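Local coordinates for uncharacterized protein (Mycobacterium tuberculosis, PDB 4Q6U) that is of unknown function but, built from three sensor-type domains in a row, one GAF-like and two PAS-like, probably takes part in sensing or signalling, at residues B[107-111]-B[123-129]; B[83-89]-B[209-213]. One frame throughout, in Å; residues are numbered along the deposited sequence.

Interaction 1 of 2, residues B[107-111]-B[123-129]; sequences IPGPL and TPESLTN
Thr-123 turns OG1 into the notch between its own backbone N and carbonyl carbon (chi1 56°), where it meets Pro-110 O, while Asn-129 swings its amide alongside its own N (chi1 -71°) to reach Ile-107 O. The two bonds lie at either end of helix 124-129. Thr-123 OG1 donates to Pro-110 O at 2.9 Å in the carbonyl plane, and Asn-129 ND2 gives a 2.8 Å bond to Ile-107 O, somewhat tilted from the carbonyl plane. Between them Gly-109 has only hydrogens to offer, and the helix comes right up to the strand: Gly-109 CA is 3.7 Å from Ser-126 N. Glu-125 lays its CB and CG against this stretch, CG 3.7 Å from Ile-107 CG2, and Leu-111 CD2 reaches Ser-126 CB at 3.9 Å. Thr-123 and Ser-126 form a capping box, Ser-126 N to Thr-123 OG1 and Thr-123 N to Ser-126 OG; Ser-126 OG also bonds Asp-122. The helix follows the hairpin of strands 109-114 and 119-121, as the first helix of a PAS domain does. Thr-123 OG1 therefore serves twice, accepting from Ser-126 N at the start of the helix and donating to the strand, and the second hydrogen bond of Asn-129 ND2, to Asn-213 OD1, ties the same amide into strand 206-215.

Interaction 2 of 2, residues B[83-89]-B[209-213]; sequences MTDGRMH and ARAMN
Arg-210 reaches out from strand 206-215 and puts NH1 between two acceptors, 3.0 Å from Asp-85 OD2 and 3.1 Å from His-89 NE2. Both lie close to the guanidinium plane. NH1 meets the syn lone pair of OD2, whereas NH2, 3.2 Å from the same Asp-85 OD2, comes in from above the carboxylate plane; the salt bridge is thus end-on and concentrated on one oxygen, with carboxylate and guanidinium planes 52° apart. The imidazole stands nearly perpendicular to the guanidinium, at 87°. Its other nitrogen, His-89 ND1, donates to Ala-211 O at 2.9 Å, in the ring plane but well above the plane of that carbonyl. Over one ring face lies the aliphatic start of Arg-210, a CH-pi contact with CB 3.9 Å from the centroid, and Met-212 CG packs against His-89 CB at 3.8 Å. Arg-87 lays its CG over one face of the Arg-210 guanidinium, toward its rim, and Arg-87 NH1 sits 3.4 Å from Arg-210 NH2, two donors side by side with no bond between them.

Behind this shell, the type I turn from Met-83 to Gly-86 presents the carboxylate, and Asp-85 OD1 accepts from Arg-87 N in an Asx turn that holds it in place. Arg-210 itself runs straight from CG to NE (chi2 -175°), spanning from strand to turn. Glu-198 is salt-bridged to Arg-210 NE and makes a long, weak ion pair with Arg-87 NH1, and Lys-112 is a second partner for Asp-85 OD2. The turn before strand 88-97 of the N-terminal GAF-like domain thus meets the middle PAS-like sheet, a contact between domains. Donating through ND1 and accepting through NE2, His-89 is bonded as a neutral imidazole would be, and Asp-85 and Glu-198 probably balance the gathered positive charge.

Strand 206-215 is common ground. It pairs with strand 109-114 through Gly-109 O to Asn-213 N and Leu-111 O to Ala-211 N, so interactions 1 and 2 meet on neighbouring strands of the middle PAS-like sheet, their centres about 10 Å apart. Interaction 1 stays inside that domain and is largely buried, seating a helix on its own sheet with neutral hydrogen bonds and close backbone packing. Interaction 2 crosses from the N-terminal GAF-like domain to the middle one, is only partly buried, and combines a salt bridge with hydrogen bonds through His-89 and with CH-pi and Met-212 packing. Pro-110 lies where they join: its O is 3.7 Å from Met-83 SE.

Interaction 1 of 2, residues B[107-111]-B[123-129]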
ATOM      1  N   ILE B 107      18.488 -21.355 -11.206  1.00 44.20           N
ATOM      2  CA  ILE B 107      19.038 -20.617 -12.338  1.00 44.90           C
ATOM      3  C   ILE B 107      18.764 -19.125 -12.203  1.00 38.83           C
ATOM      4  O   ILE B 107      17.606 -18.689 -12.231  1.00 42.95           O
ATOM      5  CB  ILE B 107      18.480 -21.104 -13.685  1.00 51.65           C
ATOM      6  CG1 ILE B 107      18.489 -22.631 -13.766  1.00 49.81           C
ATOM      7  CG2 ILE B 107      19.302 -20.514 -14.831  1.00 55.36           C
ATOM      8  CD1 ILE B 107      19.855 -23.254 -13.590  1.00 53.34           C
ATOM      9  N   PRO B 108      19.834 -18.330 -12.051  1.00 42.78           N
ATOM     10  CA  PRO B 108      19.697 -16.874 -11.986  1.00 39.20           C
ATOM     11  C   PRO B 108      19.515 -16.301 -13.384  1.00 37.42           C
ATOM     12  O   PRO B 108      20.023 -16.879 -14.339  1.00 36.59           O
ATOM     13  CB  PRO B 108      21.024 -16.418 -11.351  1.00 40.67           C
ATOM     14  CG  PRO B 108      21.842 -17.681 -11.136  1.00 50.58           C
ATOM     15  CD  PRO B 108      21.247 -18.732 -12.011  1.00 47.06           C
ATOM     16  N   GLY B 109      18.794 -15.187 -13.496  1.00 34.25           N
ATOM     17  CA  GLY B 109      18.501 -14.595 -14.782  1.00 39.90           C
ATOM     18  C   GLY B 109      18.934 -13.144 -14.824  1.00 35.83           C
ATOM     19  O   GLY B 109      18.296 -12.284 -14.216  1.00 36.01           O
ATOM     20  N   PRO B 110      20.038 -12.871 -15.529  1.00 36.87           N
ATOM     21  CA  PRO B 110      20.563 -11.516 -15.678  1.00 36.72           C
ATOM     22  C   PRO B 110      19.731 -10.731 -16.679  1.00 38.27           C
ATOM     23  O   PRO B 110      19.244 -11.293 -17.661  1.00 32.73           O
ATOM     24  CB  PRO B 110      21.984 -11.747 -16.192  1.00 40.09           C
ATOM     25  CG  PRO B 110      21.876 -13.004 -16.965  1.00 40.50           C
ATOM     26  CD  PRO B 110      20.820 -13.851 -16.305  1.00 35.94           C
ATOM     27  N   LEU B 111      19.535  -9.452 -16.396  1.00 35.67           N
ATOM     28  CA  LEU B 111      18.887  -8.540 -17.331  1.00 31.94           C
ATOM     29  C   LEU B 111      19.396  -7.128 -17.070  1.00 30.95           C
ATOM     30  O   LEU B 111      20.055  -6.868 -16.051  1.00 34.28           O
ATOM     31  CB  LEU B 111      17.360  -8.592 -17.186  1.00 29.11           C
ATOM     32  CG  LEU B 111      16.795  -8.129 -15.834  1.00 33.83           C
ATOM     33  CD1 LEU B 111      15.576  -7.246 -16.044  1.00 37.67           C
ATOM     34  CD2 LEU B 111      16.419  -9.299 -14.949  1.00 32.05           C
ATOM     35  N   THR B 123      17.115 -12.019 -20.814  1.00 31.82           N
ATOM     36  CA  THR B 123      17.720 -13.286 -21.239  1.00 33.49           C
ATOM     37  C   THR B 123      16.644 -14.372 -21.203  1.00 33.58           C
ATOM     38  O   THR B 123      15.601 -14.177 -20.575  1.00 37.48           O
ATOM     39  CB  THR B 123      18.902 -13.689 -20.326  1.00 42.61           C
ATOM     40  OG1 THR B 123      18.462 -13.741 -18.965  1.00 42.49           O
ATOM     41  CG2 THR B 123      20.041 -12.688 -20.441  1.00 48.52           C
ATOM     42  N   PRO B 124      16.867 -15.503 -21.893  1.00 38.77           N
ATOM     43  CA  PRO B 124      15.975 -16.657 -21.722  1.00 38.26           C
ATOM     44  C   PRO B 124      15.773 -17.016 -20.249  1.00 36.34           C
ATOM     45  O   PRO B 124      14.657 -17.320 -19.815  1.00 39.55           O
ATOM     46  CB  PRO B 124      16.717 -17.777 -22.463  1.00 40.82           C
ATOM     47  CG  PRO B 124      17.437 -17.053 -23.560  1.00 48.13           C
ATOM     48  CD  PRO B 124      17.846 -15.722 -22.978  1.00 46.08           C
ATOM     49  N   GLU B 125      16.857 -16.962 -19.485  1.00 36.62           N
ATOM     50  CA  GLU B 125      16.809 -17.259 -18.061  1.00 36.00           C
ATOM     51  C   GLU B 125      15.935 -16.252 -17.299  1.00 33.64           C
ATOM     52  O   GLU B 125      15.075 -16.646 -16.500  1.00 35.61           O
ATOM     53  CB  GLU B 125      18.229 -17.293 -17.486  1.00 39.13           C
ATOM     54  CG  GLU B 125      19.082 -18.488 -17.953  1.00 44.25           C
ATOM     55  CD  GLU B 125      19.626 -18.331 -19.368  1.00 52.93           C
ATOM     56  OE1 GLU B 125      19.606 -17.201 -19.911  1.00 43.54           O
ATOM     57  OE2 GLU B 125      20.075 -19.349 -19.936  1.00 53.19           O
ATOM     58  N   SER B 126      16.133 -14.959 -17.541  1.00 32.55           N
ATOM     59  CA  SER B 126      15.365 -13.955 -16.795  1.00 36.66           C
ATOM     60  C   SER B 126      13.880 -14.008 -17.171  1.00 38.33           C
ATOM     61  O   SER B 126      12.996 -13.780 -16.333  1.00 34.43           O
ATOM     62  CB  SER B 126      15.934 -12.552 -17.027  1.00 30.47           C
ATOM     63  OG  SER B 126      15.498 -11.978 -18.260  1.00 34.95           O
ATOM     64  N   LEU B 127      13.614 -14.348 -18.425  1.00 34.48           N
ATOM     65  CA  LEU B 127      12.250 -14.468 -18.921  1.00 38.60           C
ATOM     66  C   LEU B 127      11.562 -15.703 -18.355  1.00 36.14           C
ATOM     67  O   LEU B 127      10.409 -15.639 -17.925  1.00 42.93           O
ATOM     68  CB  LEU B 127      12.246 -14.513 -20.453  1.00 33.77           C
ATOM     69  CG  LEU B 127      12.543 -13.172 -21.122  1.00 32.04           C
ATOM     70  CD1 LEU B 127      12.664 -13.363 -22.619  1.00 42.58           C
ATOM     71  CD2 LEU B 127      11.465 -12.152 -20.800  1.00 28.91           C
ATOM     72  N   THR B 128      12.278 -16.824 -18.344  1.00 35.11           N
ATOM     73  CA  THR B 128      11.748 -18.059 -17.778  1.00 33.89           C
ATOM     74  C   THR B 128      11.434 -17.902 -16.294  1.00 45.35           C
ATOM     75  O   THR B 128      10.351 -18.282 -15.843  1.00 42.89           O
ATOM     76  CB  THR B 128      12.723 -19.225 -17.957  1.00 43.17           C
ATOM     77  OG1 THR B 128      12.814 -19.541 -19.347  1.00 42.56           O
ATOM     78  CG2 THR B 128      12.237 -20.452 -17.193  1.00 51.42           C
ATOM     79  N   ASN B 129      12.384 -17.341 -15.546  1.00 35.88           N
ATOM     80  CA  ASN B 129      12.191 -17.080 -14.125  1.00 38.55           C
ATOM     81  C   ASN B 129      10.928 -16.249 -13.878  1.00 32.84           C
ATOM     82  O   ASN B 129      10.168 -16.523 -12.949  1.00 35.79           O
ATOM     83  CB  ASN B 129      13.423 -16.381 -13.535  1.00 32.41           C
ATOM     84  CG  ASN B 129      14.629 -17.320 -13.421  1.00 47.51           C
ATOM     85  OD1 ASN B 129      14.490 -18.531 -13.557  1.00 45.98           O
ATOM     86  ND2 ASN B 129      15.805 -16.762 -13.163  1.00 33.89           N
TER

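Interaction 2 of 2, residues B[83-89]-B[209-213]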
HETATM    1  N   MSE B  83      25.799 -11.499 -18.246  1.00 41.97           N
HETATM    2  CA  MSE B  83      24.812 -10.881 -19.126  1.00 47.82           C
HETATM    3  C   MSE B  83      25.258 -11.064 -20.564  1.00 50.00           C
HETATM    4  O   MSE B  83      26.447 -11.221 -20.818  1.00 47.29           O
HETATM    5  CB  MSE B  83      24.661  -9.400 -18.786  1.00 37.46           C
HETATM    6  CG  MSE B  83      23.616  -8.656 -19.605  1.00 44.40           C
HETATM    7 SE   MSE B  83      21.919  -9.591 -19.507  1.00 47.55          SE
HETATM    8  CE  MSE B  83      20.902  -8.510 -20.824  1.00 33.47           C
ATOM      9  N   THR B  84      24.331 -11.045 -21.513  1.00 43.63           N
ATOM     10  CA  THR B  84      24.728 -11.335 -22.898  1.00 47.79           C
ATOM     11  C   THR B  84      25.576 -10.235 -23.549  1.00 56.04           C
ATOM     12  O   THR B  84      26.032 -10.393 -24.687  1.00 49.51           O
ATOM     13  CB  THR B  84      23.500 -11.613 -23.786  1.00 49.57           C
ATOM     14  OG1 THR B  84      22.491 -10.625 -23.542  1.00 45.53           O
ATOM     15  CG2 THR B  84      22.942 -13.007 -23.471  1.00 51.85           C
ATOM     16  N   ASP B  85      25.821  -9.140 -22.836  1.00 40.92           N
ATOM     17  CA  ASP B  85      26.800  -8.163 -23.318  1.00 44.09           C
ATOM     18  C   ASP B  85      28.207  -8.468 -22.788  1.00 49.94           C
ATOM     19  O   ASP B  85      29.131  -7.681 -22.978  1.00 48.00           O
ATOM     20  CB  ASP B  85      26.385  -6.734 -22.939  1.00 42.40           C
ATOM     21  CG  ASP B  85      26.071  -6.585 -21.461  1.00 45.82           C
ATOM     22  OD1 ASP B  85      26.503  -7.449 -20.672  1.00 51.36           O
ATOM     23  OD2 ASP B  85      25.390  -5.597 -21.091  1.00 48.57           O
ATOM     24  N   GLY B  86      28.354  -9.605 -22.105  1.00 44.27           N
ATOM     25  CA  GLY B  86      29.636 -10.032 -21.567  1.00 46.02           C
ATOM     26  C   GLY B  86      29.912  -9.595 -20.137  1.00 50.94           C
ATOM     27  O   GLY B  86      30.931  -9.965 -19.557  1.00 46.90           O
ATOM     28  N   ARG B  87      29.002  -8.815 -19.562  1.00 43.65           N
ATOM     29  CA  ARG B  87      29.181  -8.259 -18.222  1.00 50.43           C
ATOM     30  C   ARG B  87      28.775  -9.225 -17.123  1.00 45.32           C
ATOM     31  O   ARG B  87      27.708  -9.832 -17.165  1.00 42.65           O
ATOM     32  CB  ARG B  87      28.375  -6.963 -18.065  1.00 49.69           C
ATOM     33  CG  ARG B  87      28.848  -5.834 -18.969  1.00 56.17           C
ATOM     34  CD  ARG B  87      30.195  -5.299 -18.509  1.00 62.40           C
ATOM     35  NE  ARG B  87      30.168  -4.945 -17.092  1.00 64.41           N
ATOM     36  CZ  ARG B  87      29.702  -3.794 -16.616  1.00 61.89           C
ATOM     37  NH1 ARG B  87      29.219  -2.871 -17.446  1.00 51.81           N
ATOM     38  NH2 ARG B  87      29.718  -3.567 -15.308  1.00 59.61           N
HETATM   39  N   MSE B  88      29.636  -9.347 -16.125  1.00 47.19           N
HETATM   40  CA  MSE B  88      29.370 -10.212 -14.986  1.00 47.84           C
HETATM   41  C   MSE B  88      28.439  -9.521 -14.005  1.00 45.19           C
HETATM   42  O   MSE B  88      28.792  -8.485 -13.450  1.00 45.68           O
HETATM   43  CB  MSE B  88      30.680 -10.583 -14.303  1.00 45.01           C
HETATM   44  CG  MSE B  88      30.513 -11.491 -13.120  1.00 45.25           C
HETATM   45 SE   MSE B  88      31.076 -13.304 -13.496  1.00102.33          SE
HETATM   46  CE  MSE B  88      32.670 -12.923 -14.550  1.00 48.66           C
ATOM     47  N   HIS B  89      27.245 -10.077 -13.807  1.00 40.07           N
ATOM     48  CA  HIS B  89      26.288  -9.496 -12.876  1.00 41.53           C
ATOM     49  C   HIS B  89      26.426 -10.087 -11.482  1.00 41.67           C
ATOM     50  O   HIS B  89      26.070  -9.455 -10.479  1.00 41.22           O
ATOM     51  CB  HIS B  89      24.855  -9.704 -13.368  1.00 41.66           C
ATOM     52  CG  HIS B  89      24.452  -8.765 -14.457  1.00 40.32           C
ATOM     53  ND1 HIS B  89      23.141  -8.389 -14.670  1.00 34.68           N
ATOM     54  CD2 HIS B  89      25.183  -8.116 -15.395  1.00 38.97           C
ATOM     55  CE1 HIS B  89      23.084  -7.556 -15.690  1.00 35.32           C
ATOM     56  NE2 HIS B  89      24.311  -7.372 -16.150  1.00 40.11           N
ATOM     57  N   ALA B 209      20.584   0.179 -15.305  1.00 33.60           N
ATOM     58  CA  ALA B 209      20.302  -0.669 -14.155  1.00 33.34           C
ATOM     59  C   ALA B 209      20.552  -2.132 -14.532  1.00 40.25           C
ATOM     60  O   ALA B 209      19.972  -2.642 -15.494  1.00 36.27           O
ATOM     61  CB  ALA B 209      18.874  -0.469 -13.669  1.00 32.52           C
ATOM     62  N   ARG B 210      21.445  -2.790 -13.799  1.00 37.61           N
ATOM     63  CA  ARG B 210      21.738  -4.196 -14.048  1.00 38.41           C
ATOM     64  C   ARG B 210      21.134  -5.046 -12.944  1.00 35.90           C
ATOM     65  O   ARG B 210      21.170  -4.666 -11.777  1.00 39.80           O
ATOM     66  CB  ARG B 210      23.251  -4.424 -14.145  1.00 43.05           C
ATOM     67  CG  ARG B 210      23.876  -3.722 -15.342  1.00 37.05           C
ATOM     68  CD  ARG B 210      25.339  -4.028 -15.537  1.00 39.97           C
ATOM     69  NE  ARG B 210      25.810  -3.388 -16.767  1.00 44.76           N
ATOM     70  CZ  ARG B 210      25.801  -3.972 -17.959  1.00 41.95           C
ATOM     71  NH1 ARG B 210      25.367  -5.223 -18.084  1.00 40.83           N
ATOM     72  NH2 ARG B 210      26.223  -3.307 -19.028  1.00 43.74           N
ATOM     73  N   ALA B 211      20.587  -6.200 -13.310  1.00 33.02           N
ATOM     74  CA  ALA B 211      19.804  -6.992 -12.373  1.00 33.96           C
ATOM     75  C   ALA B 211      20.010  -8.498 -12.518  1.00 32.24           C
ATOM     76  O   ALA B 211      20.548  -8.977 -13.512  1.00 36.26           O
ATOM     77  CB  ALA B 211      18.314  -6.653 -12.537  1.00 30.84           C
HETATM   78  N   MSE B 212      19.593  -9.239 -11.502  1.00 29.90           N
HETATM   79  CA  MSE B 212      19.426 -10.675 -11.626  1.00 37.65           C
HETATM   80  C   MSE B 212      18.113 -11.060 -10.985  1.00 36.95           C
HETATM   81  O   MSE B 212      17.804 -10.577  -9.895  1.00 32.63           O
HETATM   82  CB  MSE B 212      20.574 -11.439 -10.955  1.00 32.32           C
HETATM   83  CG  MSE B 212      21.921 -11.178 -11.548  1.00 34.20           C
HETATM   84 SE   MSE B 212      23.239 -12.240 -10.588  1.00 48.81          SE
HETATM   85  CE  MSE B 212      23.341 -11.196  -8.930  1.00 45.89           C
ATOM     86  N   ASN B 213      17.325 -11.907 -11.641  1.00 28.18           N
ATOM     87  CA  ASN B 213      16.212 -12.511 -10.920  1.00 27.60           C
ATOM     88  C   ASN B 213      16.416 -14.007 -10.703  1.00 31.81           C
ATOM     89  O   ASN B 213      17.417 -14.592 -11.149  1.00 33.76           O
ATOM     90  CB  ASN B 213      14.869 -12.227 -11.631  1.00 32.23           C
ATOM     91  CG  ASN B 213      14.729 -12.933 -12.975  1.00 34.62           C
ATOM     92  OD1 ASN B 213      15.501 -13.831 -13.320  1.00 34.11           O
ATOM     93  ND2 ASN B 213      13.712 -12.535 -13.735  1.00 25.48           N
TER